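Long-range contact in pyruvate kinase 1 (Trypanosoma brucei brucei, PDB 4HYW), which catalyses the last step of glycolysis, the transfer of a phosphoryl group from phosphoenolpyruvate to ADP, giving pyruvate and ATP: residues Phe210-Arg215 with Ile237-Asn242. Sequence-based numbering, arbitrary orientation.
Sequences FASFIR and ISKIEN. With MG (magnesium ion), chain C.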
loop_
_atom_site.group_PDB
_atom_site.type_symbol
_atom_site.label_atom_id
_atom_site.label_comp_id
_atom_site.label_asym_id
_atom_site.label_seq_id
_atom_site.Cartn_x
_atom_site.Cartn_y
_atom_site.Cartn_z
ATOM N N PHE A 210 -13.685 -30.771 21.814
ATOM C CA PHE A 210 -13.239 -30.887 20.446
ATOM C C PHE A 210 -14.143 -31.845 19.690
ATOM O O PHE A 210 -13.991 -33.071 19.786
ATOM C CB PHE A 210 -11.781 -31.362 20.398
ATOM C CG PHE A 210 -10.817 -30.434 21.078
ATOM C CD1 PHE A 210 -11.191 -29.158 21.428
ATOM C CD2 PHE A 210 -9.516 -30.832 21.330
ATOM C CE1 PHE A 210 -10.287 -28.287 22.018
ATOM C CE2 PHE A 210 -8.620 -29.977 21.955
ATOM C CZ PHE A 210 -9.007 -28.699 22.292
ATOM N N ALA A 211 -15.092 -31.290 18.945
ATOM C CA ALA A 211 -16.123 -32.088 18.301
ATOM C C ALA A 211 -15.670 -32.663 16.963
ATOM O O ALA A 211 -15.469 -31.926 15.997
ATOM C CB ALA A 211 -17.368 -31.266 18.116
ATOM N N SER A 212 -15.652 -33.988 16.879
ATOM C CA SER A 212 -15.122 -34.689 15.717
ATOM C C SER A 212 -16.024 -34.584 14.507
ATOM O O SER A 212 -17.236 -34.479 14.639
ATOM C CB SER A 212 -14.880 -36.158 16.048
ATOM O OG SER A 212 -13.833 -36.297 16.995
ATOM N N PHE A 213 -15.409 -34.576 13.321
ATOM C CA PHE A 213 -16.106 -34.802 12.083
ATOM C C PHE A 213 -17.289 -33.843 11.849
ATOM O O PHE A 213 -18.328 -34.240 11.324
ATOM C CB PHE A 213 -16.558 -36.255 12.005
ATOM C CG PHE A 213 -16.741 -36.758 10.610
ATOM C CD1 PHE A 213 -15.678 -36.784 9.716
ATOM C CD2 PHE A 213 -17.953 -37.300 10.213
ATOM C CE1 PHE A 213 -15.827 -37.312 8.435
ATOM C CE2 PHE A 213 -18.117 -37.807 8.922
ATOM C CZ PHE A 213 -17.051 -37.818 8.036
ATOM N N ILE A 214 -17.081 -32.565 12.124
ATOM C CA ILE A 214 -18.080 -31.549 11.802
ATOM C C ILE A 214 -18.079 -31.172 10.333
ATOM O O ILE A 214 -17.066 -30.693 9.794
ATOM C CB ILE A 214 -17.869 -30.291 12.622
ATOM C CG1 ILE A 214 -18.076 -30.600 14.112
ATOM C CG2 ILE A 214 -18.802 -29.192 12.136
ATOM C CD1 ILE A 214 -19.510 -30.920 14.483
ATOM N N ARG A 215 -19.241 -31.283 9.709
ATOM C CA ARG A 215 -19.355 -31.072 8.264
ATOM C C ARG A 215 -20.275 -29.912 7.936
ATOM O O ARG A 215 -20.239 -29.396 6.819
ATOM C CB ARG A 215 -19.875 -32.347 7.585
ATOM C CG ARG A 215 -18.964 -33.546 7.778
ATOM C CD ARG A 215 -19.750 -34.836 7.975
ATOM N NE ARG A 215 -20.067 -35.034 9.379
ATOM C CZ ARG A 215 -21.139 -35.679 9.822
ATOM N NH1 ARG A 215 -21.983 -36.227 8.975
ATOM N NH2 ARG A 215 -21.372 -35.758 11.117
ATOM N N ILE A 237 -15.243 -26.485 19.957
ATOM C CA ILE A 237 -14.227 -26.339 18.944
ATOM C C ILE A 237 -14.491 -27.400 17.897
ATOM O O ILE A 237 -14.382 -28.588 18.178
ATOM C CB ILE A 237 -12.800 -26.586 19.515
ATOM C CG1 ILE A 237 -12.538 -25.757 20.785
ATOM C CG2 ILE A 237 -11.747 -26.278 18.457
ATOM C CD1 ILE A 237 -12.724 -24.260 20.607
ATOM N N SER A 238 -14.874 -26.988 16.707
ATOM C CA SER A 238 -15.193 -27.955 15.665
ATOM C C SER A 238 -13.943 -28.433 14.940
ATOM O O SER A 238 -13.094 -27.620 14.531
ATOM C CB SER A 238 -16.194 -27.382 14.683
ATOM O OG SER A 238 -17.407 -27.097 15.357
ATOM N N LYS A 239 -13.805 -29.756 14.853
ATOM C CA LYS A 239 -12.767 -30.381 14.049
ATOM C C LYS A 239 -13.155 -30.473 12.574
ATOM O O LYS A 239 -14.118 -31.146 12.209
ATOM C CB LYS A 239 -12.438 -31.773 14.602
ATOM C CG LYS A 239 -11.884 -31.723 16.013
ATOM C CD LYS A 239 -11.907 -33.077 16.687
ATOM C CE LYS A 239 -10.750 -33.967 16.247
ATOM N NZ LYS A 239 -11.057 -35.372 16.656
ATOM N N ILE A 240 -12.372 -29.829 11.724
ATOM C CA ILE A 240 -12.576 -29.930 10.286
ATOM C C ILE A 240 -11.792 -31.123 9.723
ATOM O O ILE A 240 -10.600 -31.218 9.909
ATOM C CB ILE A 240 -12.139 -28.635 9.579
ATOM C CG1 ILE A 240 -12.877 -27.444 10.181
ATOM C CG2 ILE A 240 -12.391 -28.730 8.077
ATOM C CD1 ILE A 240 -14.390 -27.567 10.134
ATOM N N GLU A 241 -12.496 -32.068 9.104
ATOM C CA GLU A 241 -11.945 -33.412 8.907
ATOM C C GLU A 241 -12.116 -33.916 7.501
ATOM O O GLU A 241 -11.517 -34.913 7.143
ATOM C CB GLU A 241 -12.568 -34.415 9.895
ATOM C CG GLU A 241 -12.025 -34.298 11.304
ATOM C CD GLU A 241 -12.340 -35.508 12.154
ATOM O OE1 GLU A 241 -12.364 -36.627 11.595
ATOM O OE2 GLU A 241 -12.567 -35.349 13.382
ATOM N N ASN A 242 -12.967 -33.253 6.711
ATOM C CA ASN A 242 -13.234 -33.691 5.341
ATOM C C ASN A 242 -13.638 -32.545 4.419
ATOM O O ASN A 242 -13.684 -31.409 4.837
ATOM C CB ASN A 242 -14.279 -34.832 5.329
ATOM C CG ASN A 242 -15.733 -34.328 5.382
ATOM O OD1 ASN A 242 -16.021 -33.180 5.793
ATOM N ND2 ASN A 242 -16.661 -35.210 5.027
HETATM MG MG MG C . -12.410 -38.810 12.249
HETATM O O HOH W 1 -15.202 -32.172 8.563
HETATM O O HOH W 2 -12.081 -37.935 14.189
HETATM O O HOH W 3 -14.463 -38.498 12.579
HETATM O O HOH W 4 -11.924 -39.257 10.373
HETATM O O HOH W 5 -11.213 -40.324 13.168
#
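The Phe-213 ring takes Glu-241 OE1 at its edge, 3.8 Å from CD1, with ring and carboxylate planes 64° apart. CE2 of the same ring lies over one face of the Arg-215 guanidinium, toward its rim. Close to the guanidinium plane, Arg-215 NE donates a nearly straight bond to Phe-213 O (2.7 Å, 172°). Asn-242 OD1 lies against Arg-215 CG. Asn-242 is the N-cap of the following helix, and its OD1 also accepts from Gly-245 N. Water 1 joins Ile-214 O, Glu-241 N and Asn-242 OD1.

The two carboxylate oxygens of Glu-241 have different partners: OE1 binds magnesium at 2.3 Å, while OE2 receives a weak bond from Phe-213 N and one from water 2, itself a magnesium ligand. Held through both oxygens, the carboxylate is probably restrained in rotation. Asp-265 is a further ligand. Lys-239 runs over Ala-211 O and bends at its third torsion (chi3 80°), which brings NZ to Ser-212 OG (2.9 Å). NZ also bonds Asp-84, and Ser-212 OG bonds Thr-85 O.

Next to this site, backbone hydrogen bonds from Ala-211 N to Ile-237 O (2.9 Å) and from Lys-239 N to Ala-211 O (3.0 Å) pair the two strands in parallel. They belong to a beta-alpha-beta unit of the TIM barrel, whose C-terminal strand ends carry the metal site, as in pyruvate kinases.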